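Local coordinates for intestinal fatty acid binding protein (Rattus norvegicus, PDB 1ICM) that binds long-chain fatty acids such as myristate inside a ten-stranded beta-barrel and probably serves their uptake or transport within intestinal cells, at residues 62-68 and 80-84; 14-18 and 28-32; 1-6 and 107-113. All coordinates share one frame; numbering follows the deposited sequence.

Contact 1 (62-68 and 80-84); sequences FELGVDF and GTWTM. With MYR (myristic acid), chain B.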
loop_
_atom_site.group_PDB
_atom_site.type_symbol
_atom_site.label_atom_id
_atom_site.label_comp_id
_atom_site.label_asym_id
_atom_site.label_seq_id
_atom_site.Cartn_x
_atom_site.Cartn_y
_atom_site.Cartn_z
ATOM N N PHE A 62 -11.132 -3.655 -5.384
ATOM C CA PHE A 62 -10.661 -3.532 -6.741
ATOM C C PHE A 62 -10.766 -4.819 -7.574
ATOM O O PHE A 62 -10.743 -5.921 -7.042
ATOM C CB PHE A 62 -9.223 -3.011 -6.795
ATOM C CG PHE A 62 -8.194 -3.814 -6.092
ATOM C CD1 PHE A 62 -7.551 -4.840 -6.785
ATOM C CD2 PHE A 62 -7.827 -3.556 -4.776
ATOM C CE1 PHE A 62 -6.544 -5.567 -6.163
ATOM C CE2 PHE A 62 -6.819 -4.269 -4.140
ATOM C CZ PHE A 62 -6.181 -5.289 -4.843
ATOM N N GLU A 63 -10.904 -4.679 -8.897
ATOM C CA GLU A 63 -10.948 -5.796 -9.809
ATOM C C GLU A 63 -9.603 -5.772 -10.537
ATOM O O GLU A 63 -9.165 -4.694 -10.980
ATOM C CB GLU A 63 -12.102 -5.628 -10.817
ATOM C CG GLU A 63 -12.101 -6.841 -11.755
ATOM C CD GLU A 63 -13.268 -6.886 -12.711
ATOM O OE1 GLU A 63 -14.273 -6.088 -12.435
ATOM O OE2 GLU A 63 -13.252 -7.636 -13.671
ATOM N N LEU A 64 -8.894 -6.893 -10.658
ATOM C CA LEU A 64 -7.601 -6.875 -11.336
ATOM C C LEU A 64 -7.676 -6.254 -12.737
ATOM O O LEU A 64 -8.630 -6.528 -13.479
ATOM C CB LEU A 64 -7.058 -8.320 -11.451
ATOM C CG LEU A 64 -6.652 -8.960 -10.122
ATOM C CD1 LEU A 64 -6.079 -10.343 -10.436
ATOM C CD2 LEU A 64 -5.550 -8.134 -9.466
ATOM N N GLY A 65 -6.714 -5.404 -13.121
ATOM C CA GLY A 65 -6.774 -4.826 -14.470
ATOM C C GLY A 65 -7.788 -3.709 -14.731
ATOM O O GLY A 65 -7.876 -3.180 -15.837
ATOM N N VAL A 66 -8.591 -3.293 -13.745
ATOM C CA VAL A 66 -9.578 -2.248 -13.913
ATOM C C VAL A 66 -9.141 -1.069 -13.049
ATOM O O VAL A 66 -8.892 -1.254 -11.859
ATOM C CB VAL A 66 -10.941 -2.777 -13.507
ATOM C CG1 VAL A 66 -12.008 -1.731 -13.718
ATOM C CG2 VAL A 66 -11.298 -3.985 -14.367
ATOM N N ASP A 67 -9.024 0.158 -13.581
ATOM C CA ASP A 67 -8.574 1.192 -12.679
ATOM C C ASP A 67 -9.591 1.639 -11.687
ATOM O O ASP A 67 -10.788 1.544 -11.896
ATOM C CB ASP A 67 -7.825 2.394 -13.224
ATOM C CG ASP A 67 -8.352 2.575 -14.584
ATOM O OD1 ASP A 67 -9.655 2.742 -14.544
ATOM O OD2 ASP A 67 -7.622 2.525 -15.565
ATOM N N PHE A 68 -9.034 2.142 -10.599
ATOM C CA PHE A 68 -9.889 2.583 -9.508
ATOM C C PHE A 68 -9.196 3.750 -8.828
ATOM O O PHE A 68 -8.019 4.007 -9.124
ATOM C CB PHE A 68 -10.137 1.378 -8.550
ATOM C CG PHE A 68 -8.921 0.933 -7.804
ATOM C CD1 PHE A 68 -7.926 0.152 -8.387
ATOM C CD2 PHE A 68 -8.755 1.236 -6.452
ATOM C CE1 PHE A 68 -6.799 -0.228 -7.663
ATOM C CE2 PHE A 68 -7.636 0.865 -5.706
ATOM C CZ PHE A 68 -6.634 0.119 -6.324
ATOM N N GLY A 80 -5.283 4.143 -10.392
ATOM C CA GLY A 80 -4.360 3.177 -10.987
ATOM C C GLY A 80 -5.011 1.802 -11.038
ATOM O O GLY A 80 -6.222 1.661 -10.896
ATOM N N THR A 81 -4.160 0.803 -11.257
ATOM C CA THR A 81 -4.630 -0.574 -11.342
ATOM C C THR A 81 -3.602 -1.518 -10.750
ATOM O O THR A 81 -2.392 -1.304 -10.728
ATOM C CB THR A 81 -4.800 -1.066 -12.821
ATOM O OG1 THR A 81 -3.503 -1.065 -13.367
ATOM C CG2 THR A 81 -5.625 -0.105 -13.659
ATOM N N TRP A 82 -4.127 -2.635 -10.290
ATOM C CA TRP A 82 -3.296 -3.692 -9.796
ATOM C C TRP A 82 -3.454 -4.827 -10.833
ATOM O O TRP A 82 -4.561 -5.097 -11.355
ATOM C CB TRP A 82 -3.871 -4.286 -8.471
ATOM C CG TRP A 82 -3.598 -3.552 -7.183
ATOM C CD1 TRP A 82 -4.503 -2.837 -6.466
ATOM C CD2 TRP A 82 -2.351 -3.494 -6.463
ATOM N NE1 TRP A 82 -3.849 -2.322 -5.367
ATOM C CE2 TRP A 82 -2.553 -2.702 -5.323
ATOM C CE3 TRP A 82 -1.083 -4.034 -6.673
ATOM C CZ2 TRP A 82 -1.539 -2.482 -4.393
ATOM C CZ3 TRP A 82 -0.052 -3.821 -5.775
ATOM C CH2 TRP A 82 -0.303 -3.033 -4.648
ATOM N N THR A 83 -2.358 -5.549 -11.055
ATOM C CA THR A 83 -2.480 -6.703 -11.947
ATOM C C THR A 83 -1.663 -7.831 -11.364
ATOM O O THR A 83 -0.710 -7.570 -10.636
ATOM C CB THR A 83 -1.949 -6.437 -13.366
ATOM O OG1 THR A 83 -0.624 -5.931 -13.276
ATOM C CG2 THR A 83 -2.870 -5.460 -14.074
ATOM N N MET A 84 -1.995 -9.093 -11.690
ATOM C CA MET A 84 -1.193 -10.204 -11.159
ATOM C C MET A 84 -0.071 -10.548 -12.126
ATOM O O MET A 84 -0.360 -10.874 -13.283
ATOM C CB MET A 84 -2.059 -11.447 -10.939
ATOM C CG MET A 84 -1.234 -12.575 -10.343
ATOM S SD MET A 84 -1.232 -12.600 -8.529
ATOM C CE MET A 84 -2.959 -13.078 -8.250
HETATM C C1 MYR B . -4.669 -1.367 -1.813
HETATM O O1 MYR B . -4.667 -1.706 -0.567
HETATM O O2 MYR B . -4.457 -2.184 -2.672
HETATM C C2 MYR B . -4.969 0.102 -2.092
HETATM C C3 MYR B . -3.850 0.865 -2.776
HETATM C C4 MYR B . -2.563 0.964 -1.965
HETATM C C5 MYR B . -1.456 1.792 -2.620
HETATM C C6 MYR B . -0.383 2.163 -1.594
HETATM C C7 MYR B . 0.276 3.520 -1.791
HETATM C C8 MYR B . 0.410 4.238 -0.451
HETATM C C9 MYR B . 1.780 4.848 -0.262
HETATM C C10 MYR B . 2.143 5.088 1.194
HETATM C C11 MYR B . 1.836 6.514 1.606
HETATM C C12 MYR B . 1.832 6.795 3.098
HETATM C C13 MYR B . 1.401 8.231 3.344
HETATM C C14 MYR B . 1.569 8.721 4.772
HETATM O O HOH W 1 -7.124 -2.791 -10.355
#

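Contact 2 (14-18 and 28-32); sequences YEKFM and RKLGA. With MYR (myristic acid), chain B.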
loop_
_atom_site.group_PDB
_atom_site.type_symbol
_atom_site.label_atom_id
_atom_site.label_comp_id
_atom_site.label_asym_id
_atom_site.label_seq_id
_atom_site.Cartn_x
_atom_site.Cartn_y
_atom_site.Cartn_z
ATOM N N TYR A 14 11.019 4.243 5.186
ATOM C CA TYR A 14 9.703 4.817 5.082
ATOM C C TYR A 14 9.635 6.327 5.357
ATOM O O TYR A 14 8.868 7.093 4.743
ATOM C CB TYR A 14 8.784 3.936 5.973
ATOM C CG TYR A 14 7.324 4.194 5.743
ATOM C CD1 TYR A 14 6.812 4.307 4.449
ATOM C CD2 TYR A 14 6.422 4.327 6.797
ATOM C CE1 TYR A 14 5.457 4.522 4.186
ATOM C CE2 TYR A 14 5.065 4.527 6.554
ATOM C CZ TYR A 14 4.562 4.640 5.256
ATOM O OH TYR A 14 3.209 4.818 5.033
ATOM N N GLU A 15 10.417 6.798 6.312
ATOM C CA GLU A 15 10.321 8.228 6.546
ATOM C C GLU A 15 10.831 9.055 5.386
ATOM O O GLU A 15 10.209 10.051 5.092
ATOM C CB GLU A 15 11.013 8.714 7.841
ATOM C CG GLU A 15 10.213 8.358 9.123
ATOM C CD GLU A 15 10.947 8.719 10.387
ATOM O OE1 GLU A 15 11.574 9.758 10.491
ATOM O OE2 GLU A 15 10.862 7.795 11.332
ATOM N N LYS A 16 11.938 8.657 4.742
ATOM C CA LYS A 16 12.480 9.392 3.602
ATOM C C LYS A 16 11.453 9.354 2.480
ATOM O O LYS A 16 11.216 10.329 1.763
ATOM C CB LYS A 16 13.772 8.764 3.120
ATOM C CG LYS A 16 15.014 9.399 3.728
ATOM C CD LYS A 16 15.242 10.846 3.281
ATOM C CE LYS A 16 16.276 11.632 4.088
ATOM N NZ LYS A 16 16.089 13.100 4.094
ATOM N N PHE A 17 10.793 8.209 2.333
ATOM C CA PHE A 17 9.780 8.100 1.294
ATOM C C PHE A 17 8.641 9.075 1.551
ATOM O O PHE A 17 8.143 9.775 0.652
ATOM C CB PHE A 17 9.284 6.630 1.185
ATOM C CG PHE A 17 8.130 6.491 0.225
ATOM C CD1 PHE A 17 6.811 6.712 0.611
ATOM C CD2 PHE A 17 8.382 6.162 -1.106
ATOM C CE1 PHE A 17 5.756 6.588 -0.287
ATOM C CE2 PHE A 17 7.348 6.060 -2.036
ATOM C CZ PHE A 17 6.039 6.288 -1.626
ATOM N N MET A 18 8.206 9.148 2.835
ATOM C CA MET A 18 7.119 10.078 3.142
ATOM C C MET A 18 7.535 11.543 2.963
ATOM O O MET A 18 6.730 12.365 2.549
ATOM C CB MET A 18 6.648 9.897 4.595
ATOM C CG MET A 18 5.847 8.611 4.714
ATOM S SD MET A 18 5.004 8.430 6.321
ATOM C CE MET A 18 6.367 7.742 7.276
ATOM N N ARG A 28 5.176 12.237 9.699
ATOM C CA ARG A 28 6.002 11.087 9.335
ATOM C C ARG A 28 6.204 10.185 10.545
ATOM O O ARG A 28 6.183 8.934 10.435
ATOM C CB ARG A 28 7.367 11.426 8.734
ATOM C CG ARG A 28 7.183 12.311 7.529
ATOM C CD ARG A 28 8.471 12.461 6.734
ATOM N NE ARG A 28 9.646 13.094 7.338
ATOM C CZ ARG A 28 9.952 14.385 7.165
ATOM N NH1 ARG A 28 9.135 15.200 6.478
ATOM N NH2 ARG A 28 11.061 14.878 7.696
ATOM N N LYS A 29 6.471 10.832 11.694
ATOM C CA LYS A 29 6.654 10.040 12.908
ATOM C C LYS A 29 5.374 9.261 13.253
ATOM O O LYS A 29 5.365 8.103 13.666
ATOM C CB LYS A 29 7.235 10.897 14.030
ATOM C CG LYS A 29 8.592 11.478 13.579
ATOM C CD LYS A 29 9.707 10.462 13.817
ATOM C CE LYS A 29 11.149 10.764 13.384
ATOM N NZ LYS A 29 12.071 9.709 13.872
ATOM N N LEU A 30 4.222 9.864 13.044
ATOM C CA LEU A 30 2.989 9.147 13.316
ATOM C C LEU A 30 2.757 8.033 12.279
ATOM O O LEU A 30 2.255 6.972 12.641
ATOM C CB LEU A 30 1.713 10.031 13.298
ATOM C CG LEU A 30 1.744 11.236 14.262
ATOM C CD1 LEU A 30 0.498 12.143 14.135
ATOM C CD2 LEU A 30 2.004 10.805 15.705
ATOM N N GLY A 31 3.087 8.307 11.008
ATOM C CA GLY A 31 2.912 7.374 9.899
ATOM C C GLY A 31 3.709 6.100 10.083
ATOM O O GLY A 31 3.255 4.988 9.767
ATOM N N ALA A 32 4.893 6.252 10.639
ATOM C CA ALA A 32 5.762 5.132 10.861
ATOM C C ALA A 32 5.390 4.203 12.000
ATOM O O ALA A 32 6.034 3.163 12.176
ATOM C CB ALA A 32 7.188 5.593 11.134
HETATM C C1 MYR B . -4.669 -1.367 -1.813
HETATM O O1 MYR B . -4.667 -1.706 -0.567
HETATM O O2 MYR B . -4.457 -2.184 -2.672
HETATM C C2 MYR B . -4.969 0.102 -2.092
HETATM C C3 MYR B . -3.850 0.865 -2.776
HETATM C C4 MYR B . -2.563 0.964 -1.965
HETATM C C5 MYR B . -1.456 1.792 -2.620
HETATM C C6 MYR B . -0.383 2.163 -1.594
HETATM C C7 MYR B . 0.276 3.520 -1.791
HETATM C C8 MYR B . 0.410 4.238 -0.451
HETATM C C9 MYR B . 1.780 4.848 -0.262
HETATM C C10 MYR B . 2.143 5.088 1.194
HETATM C C11 MYR B . 1.836 6.514 1.606
HETATM C C12 MYR B . 1.832 6.795 3.098
HETATM C C13 MYR B . 1.401 8.231 3.344
HETATM C C14 MYR B . 1.569 8.721 4.772
HETATM O O HOH W 2 1.672 5.451 7.280
HETATM O O HOH W 3 11.766 12.300 8.714
#

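Contact 3 (1-6 and 107-113); sequences AFDGTW and EISGNEL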
loop_
_atom_site.group_PDB
_atom_site.type_symbol
_atom_site.label_atom_id
_atom_site.label_comp_id
_atom_site.label_asym_id
_atom_site.label_seq_id
_atom_site.Cartn_x
_atom_site.Cartn_y
_atom_site.Cartn_z
ATOM N N ALA A 1 -1.896 -17.940 -0.538
ATOM C CA ALA A 1 -1.975 -16.691 -1.280
ATOM C C ALA A 1 -1.877 -15.480 -0.366
ATOM O O ALA A 1 -1.213 -15.471 0.685
ATOM C CB ALA A 1 -3.217 -16.601 -2.164
ATOM N N PHE A 2 -2.590 -14.451 -0.808
ATOM C CA PHE A 2 -2.642 -13.201 -0.084
ATOM C C PHE A 2 -3.694 -13.186 1.029
ATOM O O PHE A 2 -3.651 -12.270 1.835
ATOM C CB PHE A 2 -2.915 -12.034 -1.055
ATOM C CG PHE A 2 -1.754 -11.881 -1.988
ATOM C CD1 PHE A 2 -0.542 -11.416 -1.483
ATOM C CD2 PHE A 2 -1.847 -12.220 -3.341
ATOM C CE1 PHE A 2 0.561 -11.268 -2.328
ATOM C CE2 PHE A 2 -0.752 -12.087 -4.196
ATOM C CZ PHE A 2 0.449 -11.605 -3.677
ATOM N N ASP A 3 -4.598 -14.183 1.046
ATOM C CA ASP A 3 -5.709 -14.366 1.971
ATOM C C ASP A 3 -5.288 -14.271 3.410
ATOM O O ASP A 3 -4.335 -14.900 3.853
ATOM C CB ASP A 3 -6.293 -15.800 1.859
ATOM C CG ASP A 3 -6.396 -16.177 0.431
ATOM O OD1 ASP A 3 -7.382 -15.839 -0.227
ATOM O OD2 ASP A 3 -5.303 -16.824 0.050
ATOM N N GLY A 4 -6.037 -13.514 4.186
ATOM C CA GLY A 4 -5.571 -13.493 5.565
ATOM C C GLY A 4 -5.445 -12.093 6.186
ATOM O O GLY A 4 -5.694 -11.089 5.513
ATOM N N THR A 5 -5.084 -12.098 7.479
ATOM C CA THR A 5 -4.942 -10.886 8.231
ATOM C C THR A 5 -3.489 -10.652 8.404
ATOM O O THR A 5 -2.854 -11.617 8.809
ATOM C CB THR A 5 -5.770 -10.932 9.522
ATOM O OG1 THR A 5 -7.133 -10.913 9.097
ATOM C CG2 THR A 5 -5.507 -9.638 10.275
ATOM N N TRP A 6 -3.017 -9.432 8.062
ATOM C CA TRP A 6 -1.586 -9.124 8.110
ATOM C C TRP A 6 -1.371 -7.872 8.959
ATOM O O TRP A 6 -2.127 -6.911 8.836
ATOM C CB TRP A 6 -1.142 -8.823 6.671
ATOM C CG TRP A 6 -1.346 -9.954 5.671
ATOM C CD1 TRP A 6 -2.443 -10.150 4.875
ATOM C CD2 TRP A 6 -0.429 -11.016 5.386
ATOM N NE1 TRP A 6 -2.294 -11.299 4.127
ATOM C CE2 TRP A 6 -1.045 -11.836 4.407
ATOM C CE3 TRP A 6 0.839 -11.390 5.888
ATOM C CZ2 TRP A 6 -0.387 -12.975 3.905
ATOM C CZ3 TRP A 6 1.490 -12.512 5.384
ATOM C CH2 TRP A 6 0.853 -13.294 4.416
ATOM N N GLU A 107 4.264 -8.909 -2.499
ATOM C CA GLU A 107 4.735 -10.254 -2.754
ATOM C C GLU A 107 4.920 -10.995 -1.422
ATOM O O GLU A 107 5.192 -10.375 -0.401
ATOM C CB GLU A 107 6.039 -10.142 -3.540
ATOM C CG GLU A 107 7.199 -9.816 -2.622
ATOM C CD GLU A 107 8.432 -9.485 -3.420
ATOM O OE1 GLU A 107 8.943 -10.545 -4.040
ATOM O OE2 GLU A 107 8.861 -8.325 -3.448
ATOM N N ILE A 108 4.751 -12.321 -1.415
ATOM C CA ILE A 108 4.929 -13.154 -0.232
ATOM C C ILE A 108 6.358 -13.686 -0.164
ATOM O O ILE A 108 6.980 -14.153 -1.125
ATOM C CB ILE A 108 4.031 -14.404 -0.281
ATOM C CG1 ILE A 108 2.577 -14.183 -0.681
ATOM C CG2 ILE A 108 4.136 -15.174 1.041
ATOM C CD1 ILE A 108 1.847 -13.437 0.421
ATOM N N SER A 109 6.952 -13.708 0.990
ATOM C CA SER A 109 8.282 -14.224 1.130
ATOM C C SER A 109 8.202 -15.053 2.395
ATOM O O SER A 109 8.217 -14.526 3.507
ATOM C CB SER A 109 9.257 -13.084 1.336
ATOM O OG SER A 109 10.340 -13.597 2.073
ATOM N N GLY A 110 8.055 -16.373 2.231
ATOM C CA GLY A 110 7.922 -17.236 3.383
ATOM C C GLY A 110 6.527 -16.989 3.937
ATOM O O GLY A 110 5.525 -17.208 3.253
ATOM N N ASN A 111 6.446 -16.536 5.187
ATOM C CA ASN A 111 5.167 -16.229 5.788
ATOM C C ASN A 111 5.021 -14.723 5.954
ATOM O O ASN A 111 4.213 -14.295 6.786
ATOM C CB ASN A 111 4.917 -16.855 7.174
ATOM C CG ASN A 111 6.031 -16.610 8.193
ATOM O OD1 ASN A 111 5.983 -17.191 9.294
ATOM N ND2 ASN A 111 7.038 -15.799 7.859
ATOM N N GLU A 112 5.820 -13.933 5.242
ATOM C CA GLU A 112 5.681 -12.480 5.379
ATOM C C GLU A 112 5.092 -11.890 4.102
ATOM O O GLU A 112 5.319 -12.444 3.017
ATOM C CB GLU A 112 7.057 -11.802 5.631
ATOM C CG GLU A 112 7.546 -12.042 7.078
ATOM C CD GLU A 112 8.892 -11.456 7.429
ATOM O OE1 GLU A 112 9.760 -11.455 6.454
ATOM O OE2 GLU A 112 9.151 -11.029 8.544
ATOM N N LEU A 113 4.388 -10.751 4.191
ATOM C CA LEU A 113 3.876 -10.010 3.030
ATOM C C LEU A 113 4.808 -8.783 2.858
ATOM O O LEU A 113 5.024 -8.011 3.816
ATOM C CB LEU A 113 2.407 -9.608 3.200
ATOM C CG LEU A 113 1.976 -8.512 2.271
ATOM C CD1 LEU A 113 1.806 -9.196 0.934
ATOM C CD2 LEU A 113 0.584 -8.072 2.672
#

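Contact 1 (62-68 and 80-84)
The carboxylate end of the fatty-acid pocket is walled here by F62 and W82, whose rings meet in an offset stack, F62 against the five-membered ring of the indole, with planes 29° apart. W82 CD1 lies over the centre of the F62 ring, 3.4 Å from F62 CZ; a chi1 of 59°, CG between backbone N and carbonyl carbon, carries the F62 ring there. F68, at the start of strand 68-71, joins them: its ring meets the indole rim to rim, F68 CZ 3.6 Å from W82 CD1, while the methylene of F62 covers one F68 face. W82 NE1 sends a weak, bent hydrogen bond of 2.8 Å to O2 of the myristate, whose carboxylate is also held by R106. Between strands 57-63 and 68-71, where the barrel of this family has its gap, the chain makes a type II turn from E63 to V66 and lies against strand 77-85. G65 N, at the turn, donates to W82 O over 2.8 Å, nearly straight. One water accepts from W82 N and donates to the carbonyls of E63 and V66. Beyond the turn F68 and G80 form an antiparallel hydrogen-bonded pair, with F68 N 2.9 Å from G80 O.

Contact 2 (14-18 and 28-32)
E15 and K29 make the charged part of the contact between the two helices. K29 NZ stands 3.4 Å from E15 OE2 in a salt bridge whose hydrogen bond is weak. The lysine starts out pointing away from the partner helix, and the bend at its second torsion (chi2 -84°) brings CE and NZ back to the carboxylate. A water ties the other carboxylate oxygen across as well: it donates to E15 OE1 and accepts from R28 NE at 2.6 Å, lying in the guanidinium plane at its edge. R28 has its stronger polar partner in the carbonyl of I23, reached by NH1.

A second water joins Y14 OH, 2.8 Å away, to the carbonyl of G31, to which it donates. This water and G31 O both lie at the edge of the tyrosine ring, in its plane. The same hydroxyl is close to the ligand, Y14 OH standing 3.1 Å from myristate C12. A phenylalanine in place of Y14 would probably lose that touch on the ligand, leave this water without its phenolic partner and break the bridge to G31.

The van der Waals packing centres on M18. Its CB rests 3.8 Å from R28 CD, so the arginine's aliphatic part packs against the first helix. M18 CE sits above the Y14 ring near its rim, and the methyl rests against the carbonyl oxygen R28 O at 3.4 Å. Packing is close at G31, where a side chain would run into M18 SD. Toward the ligand, M18 SD approaches myristate C14 at 3.8 Å.

Helices 14-21 and 25-31 form the helix-turn-helix lid of the fatty-acid binding proteins, over the methyl end of the myristate. Y14 and F17 face the barrel beneath, Y14 touching Y117 and R126 and F17 touching A124 and Y119 on strands 112-119 and 122-130.

Contact 3 (1-6 and 107-113)
The carbonyl of F2 takes a 2.8 Å hydrogen bond from W6 NE1, closing the N-terminal segment on itself just where W6 and F2 meet the hairpin 107-113. The N-H points well at the oxygen (157°), which stays close to the indole plane. With its nitrogen so held, the indole offers its six-membered ring to L113: CB lies over one face of it, 3.8 Å from the centroid, in a CH-pi contact. N111 O comes to the edge of the same ring, near its plane, 3.5 Å from W6 CZ3. I108 reaches across with CD1, 3.7 Å from F2 CD1 and 4.1 Å from W6 CH2. With its CG anti to the backbone N (chi1 162°), L113 straddles the two aromatics, CD1 at the edge of the F2 ring, 4.0 Å from F2 CD1, and CD2 toward W6 CG. The hairpin joins strands 101-109 and 112-119 through a type II' turn with glycine at its second position. Strand 122-130 lies between 4-12 and 112-119, its F128 touching W6. No hydrogen bond crosses between the two segments, so the direct contact is one of van der Waals and CH-pi packing, while the backbone link between the strands passes through 122-130.

All three contacts belong to one barrel and its lid. Contacts 1 and 2 lie on opposite sides of the chain's centre, their own centres about 26 Å apart, and the myristate spans the distance: its carboxylate is met at contact 1, its methyl end at contact 2. Contact 3 stands off the ligand, with the side chain of L113 about 9 Å from it. Its centre is about 19 Å from that of contact 1, although nearest atoms come within about 4 Å, and about 23 Å from contact 2. Along the chain, contact 3 closes a long loop that encloses both others, and strand 4-12 runs from contact 3 to the first helix of contact 2.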